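Local coordinates for YchF GTP-binding protein (Schizosaccharomyces pombe, PDB 1NI3) that hydrolyses ATP and, less efficiently, GTP with magnesium as cofactor, and negatively regulates the G2/M transition of the cell cycle, at residues 261-266 with 291-296. Numbering follows the deposited sequence.
Sequences TLIPMS and KSMLPK
Met293, a selenomethionine, meets three consecutive residues of strand 262-265, Ile263 to Met265. One residue earlier, Ser292 OG accepts a hydrogen bond from Leu294 N (3.3 Å, N-H...O angle 149°), a capping bond at the turn into helix 294-304. Glu270, on helix 267-273, ties this turn down from outside the contact: its carboxylate bonds both Ser292 OG and the backbone N of Met293.

These bonds probably help to set the backbone of Met293, whose CB points toward the strand. CG lies anti to the carbonyl carbon (chi1 -55°), and further bends at chi2 and chi3 fold the chain, bringing the CE methyl over the Ile263-Pro264 part of the strand. CE lies 3.8 Å from Ile263 CG2, the two side chains running past each other in opposite directions, and 4.5 Å from Pro264 CD. Pro264 O is also in contact with this methyl. Nearer the backbone, Met293 CG is 4.5 Å from Met265 CB, a looser approach. No hydrogen bond links the two segments, and they bury 224 Å² in all, so the junction is a modest apolar one.

Three residues on, in the first turn of the helix, exposed Lys296 adds its aliphatic part at the margin. Its CG stands anti to the backbone N (chi1 171°) and touches Ile263 CD1 at 3.8 Å, the chains crossing at a slant.

Strand 262-265 pairs in parallel with strand 227-232 in the central sheet of the P-loop G domain. The contact thus packs the turn leading into helix 294-304, together with its first turn, against a strand of this nucleotide-binding fold, where Pro264 also touches Met233, a predicted ATP-binding residue.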
loop_
_atom_site.group_PDB
_atom_site.type_symbol
_atom_site.label_atom_id
_atom_site.label_comp_id
_atom_site.label_asym_id
_atom_site.label_seq_id
_atom_site.Cartn_x
_atom_site.Cartn_y
_atom_site.Cartn_z
ATOM N N THR A 261 0.853 9.571 -5.645
ATOM C CA THR A 261 1.846 10.181 -4.788
ATOM C C THR A 261 3.241 10.076 -5.349
ATOM O O THR A 261 3.637 9.041 -5.887
ATOM C CB THR A 261 1.879 9.517 -3.423
ATOM O OG1 THR A 261 0.552 9.448 -2.897
ATOM C CG2 THR A 261 2.774 10.305 -2.478
ATOM N N LEU A 262 4.002 11.148 -5.188
ATOM C CA LEU A 262 5.370 11.191 -5.668
ATOM C C LEU A 262 6.290 11.538 -4.496
ATOM O O LEU A 262 6.294 12.663 -4.002
ATOM C CB LEU A 262 5.456 12.230 -6.781
ATOM C CG LEU A 262 6.673 12.233 -7.691
ATOM C CD1 LEU A 262 6.476 13.257 -8.796
ATOM C CD2 LEU A 262 7.901 12.557 -6.882
ATOM N N ILE A 263 7.074 10.554 -4.062
ATOM C CA ILE A 263 7.986 10.716 -2.931
ATOM C C ILE A 263 9.471 10.742 -3.314
ATOM O O ILE A 263 10.074 9.686 -3.500
ATOM C CB ILE A 263 7.788 9.562 -1.911
ATOM C CG1 ILE A 263 6.351 9.567 -1.382
ATOM C CG2 ILE A 263 8.792 9.689 -0.784
ATOM C CD1 ILE A 263 6.088 8.529 -0.285
ATOM N N PRO A 264 10.086 11.937 -3.414
ATOM C CA PRO A 264 11.506 12.003 -3.771
ATOM C C PRO A 264 12.292 11.449 -2.598
ATOM O O PRO A 264 12.096 11.870 -1.459
ATOM C CB PRO A 264 11.730 13.486 -3.970
ATOM C CG PRO A 264 10.840 14.079 -2.935
ATOM C CD PRO A 264 9.560 13.284 -3.128
HETATM N N MSE A 265 13.192 10.519 -2.883
HETATM C CA MSE A 265 13.979 9.869 -1.842
HETATM C C MSE A 265 15.407 9.592 -2.297
HETATM O O MSE A 265 15.821 9.996 -3.374
HETATM C CB MSE A 265 13.347 8.536 -1.534
HETATM C CG MSE A 265 13.534 7.561 -2.673
HETATM SE SE MSE A 265 13.234 5.778 -2.002
HETATM C CE MSE A 265 14.699 5.797 -0.707
ATOM N N SER A 266 16.132 8.854 -1.469
ATOM C CA SER A 266 17.499 8.471 -1.761
ATOM C C SER A 266 17.857 7.167 -1.041
ATOM O O SER A 266 18.286 7.181 0.114
ATOM C CB SER A 266 18.460 9.583 -1.338
ATOM O OG SER A 266 19.808 9.102 -1.316
ATOM N N LYS A 291 15.210 14.556 6.789
ATOM C CA LYS A 291 14.574 13.476 7.537
ATOM C C LYS A 291 14.377 12.234 6.690
ATOM O O LYS A 291 14.213 12.335 5.476
ATOM C CB LYS A 291 13.211 13.951 8.072
ATOM C CG LYS A 291 12.167 14.323 6.989
ATOM C CD LYS A 291 10.900 14.926 7.637
ATOM C CE LYS A 291 9.815 15.322 6.627
ATOM N NZ LYS A 291 8.541 15.745 7.295
ATOM N N SER A 292 14.367 11.066 7.327
ATOM C CA SER A 292 14.163 9.821 6.598
ATOM C C SER A 292 12.759 9.743 6.009
ATOM O O SER A 292 11.780 10.037 6.696
ATOM C CB SER A 292 14.370 8.625 7.523
ATOM O OG SER A 292 13.887 7.449 6.886
HETATM N N MSE A 293 12.660 9.334 4.752
HETATM C CA MSE A 293 11.371 9.218 4.101
HETATM C C MSE A 293 10.627 7.918 4.381
HETATM O O MSE A 293 9.447 7.802 4.055
HETATM C CB MSE A 293 11.546 9.367 2.596
HETATM C CG MSE A 293 12.227 10.627 2.244
HETATM SE SE MSE A 293 11.122 12.056 2.926
HETATM C CE MSE A 293 10.271 12.529 1.248
ATOM N N LEU A 294 11.297 6.933 4.973
ATOM C CA LEU A 294 10.629 5.667 5.252
ATOM C C LEU A 294 9.258 5.903 5.853
ATOM O O LEU A 294 8.252 5.594 5.223
ATOM C CB LEU A 294 11.450 4.799 6.210
ATOM C CG LEU A 294 12.649 4.176 5.512
ATOM C CD1 LEU A 294 13.376 3.223 6.439
ATOM C CD2 LEU A 294 12.150 3.447 4.274
ATOM N N PRO A 295 9.206 6.494 7.058
ATOM C CA PRO A 295 7.913 6.739 7.691
ATOM C C PRO A 295 6.914 7.209 6.655
ATOM O O PRO A 295 5.901 6.564 6.453
ATOM C CB PRO A 295 8.244 7.778 8.746
ATOM C CG PRO A 295 9.416 8.504 8.139
ATOM C CD PRO A 295 10.242 7.380 7.622
ATOM N N LYS A 296 7.202 8.316 5.984
ATOM C CA LYS A 296 6.291 8.819 4.963
ATOM C C LYS A 296 5.941 7.728 3.960
ATOM O O LYS A 296 4.759 7.499 3.689
ATOM C CB LYS A 296 6.914 9.980 4.203
ATOM C CG LYS A 296 6.129 10.421 2.983
ATOM C CD LYS A 296 4.812 11.064 3.386
ATOM C CE LYS A 296 4.128 11.794 2.218
ATOM N NZ LYS A 296 4.854 13.033 1.749
#